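Long-range contacts in carbonic anhydrase (PDB 1DDZ), which probably catalyses the reversible, zinc-dependent hydration of carbon dioxide to hydrogencarbonate and a proton, as a beta-class carbonic anhydrase: residues A[376-382]-A[460-466]; A[452-456]-A[481-486]. One frame throughout, in Å; residues are numbered along the deposited sequence.

Contact 1 (A[376-382]-A[460-466]); sequences VKRVVVC and ELEVQGV
Val376 and Leu461 meet just before two neighbouring parallel strands, 378-384 and 462-468, of the mixed five-stranded sheet in the second carbonic anhydrase region, at the core of its alpha/beta fold; CD1 of Leu461 lies against the carbonyl oxygen of Val376, and a water donates to both Val376 O and Glu460 O. At the exposed end, Lys377 sends its amine to Glu460 in a long salt bridge, NZ to OE2 3.6 Å, while a second water accepts from Lys377 NZ and Glu460 N. The backbone ladder begins with Glu462 N bonding to Lys377 O at 2.8 Å. Arg378 and Glu462 run side by side and point the same way from the sheet. CG of Glu462 is anti to its backbone N (chi1 170°) and the chain beyond is extended, whereas Arg378 is bent at chi2 and chi3; OE1 of Glu462 thus comes to the guanidinium edge, 3.5 Å from NE of Arg378, with the two planes 37° apart. A leucine in place of Arg378 would probably leave the Glu462 carboxylate without this positive partner. Val379 faces the other way, its CG2 3.9 Å from CD1 of Leu461, and its backbone takes part twice: Val379 N bonds to Glu462 O, and Gln464 N to Val379 O. Val380, back on the Arg378 face, sets CG2 against CB of Gln464, and its CG1 is 4.1 Å from CG1 of Val466. Val381, packed on helix 426-447, continues the ladder through its N to Gln464 O. Val381 O takes the last bond, from Val466 N at 3.0 Å, more bent (142°) than the others. Cys382, whose side chain is about 9 Å from the zinc, ends the row with SG 3.5 Å from CG1 of Val466.

Contact 2 (A[452-456]-A[481-486]); sequences QDAWD and VAKAND
Residues 452-456 of helix 449-456 face an irregular chain leaving strand 476-481, with CA atoms 6.3 Å apart at Trp455 and Lys483 and 7.0 Å at Gln452 and Asn485. Trp455 lays one indole face on this chain: CA of Lys483 stands over the six-membered ring in a CH-pi contact, 3.7 Å from its centroid, and Ala484 N lies over the same face nearer the rim. The Lys483 chain, extended beyond CG, slides past the ring in the opposite direction, bringing its CE to 3.3 Å from Trp455 O. CG1 of Val481 packs on CH2 of the indole. Gln452, bent at chi2 (-65°), grips the backbone with both ends of its amide. Its NE2 donates almost straight to Ala484 O (3.0 Å, 175°), the acceptor in the amide plane, and also to Cys446 O; its OE1 receives Asp486 N at 3.1 Å from above the carbonyl plane. Asp486 makes a salt bridge to Arg407 of the second subunit and a hydrogen bond to Ser11. The contact thus fastens the C-terminal tail between helix 449-456 and helix 12-25, with Cys446 of helix 426-447 touching both Trp455 and Val481.

How the contacts relate
Contact 1 is largely buried within the sheet, its most exposed charges, Lys377 and Glu460, just before the strands, whereas contact 2 is only partly buried, farther from the chain's centre and at the subunit interface. A regular backbone ladder binds the strands of contact 1; contact 2 relies on one indole face and a side-chain amide reading the backbone of an irregular tail. Their centres are 12 Å apart, and segment 460-466, which follows helix 449-456 in the chain, joins them: Leu461 O probably accepts from Trp455 NE1, and Val463 O from Val481 N of the adjoining antiparallel strand. Val463 also packs on the indole, and Leu461 on Ala454.

Contact 1 (A[376-382]-A[460-466])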
# COMPACT_ATOMS: atom_id res chain seq x y z
N VAL A 376 -3.87 24.11 -0.51
CA VAL A 376 -3.32 24.58 -1.79
C VAL A 376 -4.47 24.88 -2.78
O VAL A 376 -5.47 24.17 -2.79
CB VAL A 376 -2.35 23.55 -2.42
CG1 VAL A 376 -1.13 23.38 -1.54
CG2 VAL A 376 -3.03 22.21 -2.64
N LYS A 377 -4.29 25.89 -3.62
CA LYS A 377 -5.31 26.29 -4.59
C LYS A 377 -5.30 25.45 -5.86
O LYS A 377 -6.32 25.35 -6.54
CB LYS A 377 -5.14 27.76 -4.98
CG LYS A 377 -5.13 28.72 -3.80
CD LYS A 377 -6.46 28.72 -3.03
CE LYS A 377 -6.36 29.56 -1.76
NZ LYS A 377 -7.67 29.67 -1.05
N ARG A 378 -4.15 24.87 -6.20
CA ARG A 378 -4.03 24.06 -7.41
C ARG A 378 -3.30 22.75 -7.20
O ARG A 378 -2.36 22.68 -6.44
CB ARG A 378 -3.25 24.81 -8.49
CG ARG A 378 -4.11 25.62 -9.43
CD ARG A 378 -4.07 27.11 -9.12
NE ARG A 378 -3.15 27.83 -10.01
CZ ARG A 378 -1.90 28.16 -9.69
NH1 ARG A 378 -1.39 27.83 -8.51
NH2 ARG A 378 -1.17 28.86 -10.55
N VAL A 379 -3.73 21.73 -7.92
CA VAL A 379 -3.05 20.45 -7.88
C VAL A 379 -2.69 20.24 -9.34
O VAL A 379 -3.58 20.30 -10.21
CB VAL A 379 -3.95 19.31 -7.40
CG1 VAL A 379 -3.24 17.97 -7.57
CG2 VAL A 379 -4.32 19.52 -5.91
N VAL A 380 -1.40 20.09 -9.62
CA VAL A 380 -0.94 19.87 -10.99
C VAL A 380 -0.39 18.47 -11.20
O VAL A 380 0.45 18.03 -10.42
CB VAL A 380 0.19 20.89 -11.35
CG1 VAL A 380 0.73 20.63 -12.76
CG2 VAL A 380 -0.33 22.32 -11.24
N VAL A 381 -0.92 17.72 -12.17
CA VAL A 381 -0.39 16.39 -12.49
C VAL A 381 0.47 16.64 -13.74
O VAL A 381 -0.04 17.09 -14.78
CB VAL A 381 -1.49 15.32 -12.81
CG1 VAL A 381 -0.83 14.01 -13.26
CG2 VAL A 381 -2.36 15.04 -11.59
N CYS A 382 1.77 16.39 -13.62
CA CYS A 382 2.68 16.62 -14.73
C CYS A 382 3.35 15.37 -15.27
O CYS A 382 3.97 14.61 -14.52
CB CYS A 382 3.76 17.61 -14.32
SG CYS A 382 4.90 18.08 -15.66
N GLU A 460 -11.62 26.75 -3.02
CA GLU A 460 -11.02 26.97 -4.34
C GLU A 460 -9.94 25.92 -4.57
O GLU A 460 -8.92 25.92 -3.88
CB GLU A 460 -10.34 28.34 -4.45
CG GLU A 460 -11.24 29.52 -4.66
CD GLU A 460 -10.47 30.84 -4.60
OE1 GLU A 460 -10.72 31.70 -5.47
OE2 GLU A 460 -9.63 31.03 -3.69
N LEU A 461 -10.15 25.04 -5.53
CA LEU A 461 -9.18 24.01 -5.83
C LEU A 461 -9.26 23.64 -7.30
O LEU A 461 -10.20 23.00 -7.74
CB LEU A 461 -9.45 22.78 -4.97
CG LEU A 461 -8.49 21.61 -5.21
CD1 LEU A 461 -7.07 21.97 -4.78
CD2 LEU A 461 -8.97 20.44 -4.41
N GLU A 462 -8.24 24.02 -8.05
CA GLU A 462 -8.16 23.73 -9.47
C GLU A 462 -7.24 22.54 -9.73
O GLU A 462 -6.15 22.45 -9.19
CB GLU A 462 -7.62 24.97 -10.18
CG GLU A 462 -7.25 24.79 -11.62
CD GLU A 462 -6.73 26.07 -12.24
OE1 GLU A 462 -5.51 26.32 -12.16
OE2 GLU A 462 -7.55 26.84 -12.80
N VAL A 463 -7.72 21.57 -10.50
CA VAL A 463 -6.90 20.41 -10.84
C VAL A 463 -6.45 20.62 -12.29
O VAL A 463 -7.28 20.62 -13.20
CB VAL A 463 -7.67 19.09 -10.72
CG1 VAL A 463 -6.76 17.92 -11.09
CG2 VAL A 463 -8.23 18.92 -9.30
N GLN A 464 -5.16 20.82 -12.48
CA GLN A 464 -4.57 21.07 -13.80
C GLN A 464 -3.73 19.88 -14.30
O GLN A 464 -3.02 19.22 -13.54
CB GLN A 464 -3.71 22.34 -13.70
CG GLN A 464 -2.80 22.64 -14.87
CD GLN A 464 -3.53 23.24 -16.07
OE1 GLN A 464 -3.68 22.59 -17.12
NE2 GLN A 464 -3.95 24.47 -15.94
N GLY A 465 -3.85 19.61 -15.60
CA GLY A 465 -3.11 18.53 -16.25
C GLY A 465 -2.11 19.23 -17.16
O GLY A 465 -2.46 20.19 -17.86
N VAL A 466 -0.88 18.72 -17.21
CA VAL A 466 0.17 19.39 -17.96
C VAL A 466 1.17 18.35 -18.48
O VAL A 466 1.22 17.24 -17.95
CB VAL A 466 0.83 20.45 -16.97
CG1 VAL A 466 2.22 20.07 -16.54
CG2 VAL A 466 0.74 21.86 -17.50
O HOH W 1 -7.82 25.21 -1.17
O HOH W 2 -10.51 28.62 -0.95

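Contact 2 (A[452-456]-A[481-486])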
# COMPACT_ATOMS: atom_id res chain seq x y z
N GLN A 452 -13.29 15.97 -3.77
CA GLN A 452 -14.75 16.11 -3.78
C GLN A 452 -15.23 16.84 -2.51
O GLN A 452 -16.05 17.75 -2.59
CB GLN A 452 -15.43 14.75 -3.92
CG GLN A 452 -15.31 14.15 -5.31
CD GLN A 452 -16.04 14.97 -6.36
OE1 GLN A 452 -17.23 15.27 -6.22
NE2 GLN A 452 -15.34 15.34 -7.43
N ASP A 453 -14.67 16.47 -1.36
CA ASP A 453 -15.02 17.14 -0.10
C ASP A 453 -14.66 18.61 -0.16
O ASP A 453 -15.45 19.48 0.20
CB ASP A 453 -14.29 16.51 1.08
CG ASP A 453 -14.89 15.19 1.51
OD1 ASP A 453 -15.98 14.83 1.02
OD2 ASP A 453 -14.27 14.50 2.35
N ALA A 454 -13.45 18.90 -0.63
CA ALA A 454 -13.01 20.28 -0.71
C ALA A 454 -13.92 21.08 -1.61
O ALA A 454 -14.32 22.20 -1.27
CB ALA A 454 -11.59 20.36 -1.21
N TRP A 455 -14.27 20.51 -2.77
CA TRP A 455 -15.13 21.19 -3.73
C TRP A 455 -16.49 21.50 -3.17
O TRP A 455 -16.91 22.66 -3.15
CB TRP A 455 -15.28 20.40 -5.03
CG TRP A 455 -14.16 20.64 -5.97
CD1 TRP A 455 -13.27 21.69 -5.95
CD2 TRP A 455 -13.80 19.84 -7.09
NE1 TRP A 455 -12.39 21.58 -6.98
CE2 TRP A 455 -12.68 20.46 -7.70
CE3 TRP A 455 -14.31 18.65 -7.64
CZ2 TRP A 455 -12.07 19.94 -8.84
CZ3 TRP A 455 -13.70 18.14 -8.77
CH2 TRP A 455 -12.60 18.78 -9.36
N ASP A 456 -17.21 20.48 -2.71
CA ASP A 456 -18.53 20.78 -2.19
C ASP A 456 -18.50 21.49 -0.82
O ASP A 456 -19.55 21.75 -0.22
CB ASP A 456 -19.50 19.60 -2.31
CG ASP A 456 -19.01 18.37 -1.63
OD1 ASP A 456 -19.24 17.27 -2.17
OD2 ASP A 456 -18.43 18.50 -0.54
N VAL A 481 -9.73 21.41 -14.40
CA VAL A 481 -11.08 21.21 -13.87
C VAL A 481 -11.16 22.04 -12.61
O VAL A 481 -10.35 21.88 -11.69
CB VAL A 481 -11.36 19.75 -13.47
CG1 VAL A 481 -12.79 19.61 -12.96
CG2 VAL A 481 -11.13 18.80 -14.60
N ALA A 482 -12.12 22.95 -12.57
CA ALA A 482 -12.31 23.80 -11.40
C ALA A 482 -13.31 23.23 -10.41
O ALA A 482 -13.31 23.61 -9.26
CB ALA A 482 -12.74 25.19 -11.82
N LYS A 483 -14.22 22.40 -10.89
CA LYS A 483 -15.20 21.79 -10.01
C LYS A 483 -16.12 20.93 -10.85
O LYS A 483 -16.57 21.35 -11.90
CB LYS A 483 -16.03 22.86 -9.30
CG LYS A 483 -16.80 22.34 -8.10
CD LYS A 483 -17.67 23.43 -7.50
CE LYS A 483 -18.24 23.01 -6.16
NZ LYS A 483 -19.25 23.99 -5.64
N ALA A 484 -16.38 19.72 -10.37
CA ALA A 484 -17.23 18.78 -11.07
C ALA A 484 -17.65 17.69 -10.08
O ALA A 484 -16.82 16.94 -9.55
CB ALA A 484 -16.47 18.18 -12.26
N ASN A 485 -18.94 17.63 -9.82
CA ASN A 485 -19.48 16.65 -8.90
C ASN A 485 -19.32 15.27 -9.49
O ASN A 485 -19.56 15.07 -10.68
CB ASN A 485 -20.95 16.92 -8.65
CG ASN A 485 -21.54 15.97 -7.65
OD1 ASN A 485 -22.23 15.02 -8.01
ND2 ASN A 485 -21.20 16.18 -6.38
N ASP A 486 -18.88 14.32 -8.68
CA ASP A 486 -18.72 12.99 -9.17
C ASP A 486 -19.77 12.02 -8.66
O ASP A 486 -19.57 10.82 -8.67
CB ASP A 486 -17.32 12.47 -8.86
CG ASP A 486 -17.01 11.17 -9.59
OD1 ASP A 486 -17.49 10.97 -10.73
OD2 ASP A 486 -16.30 10.33 -9.01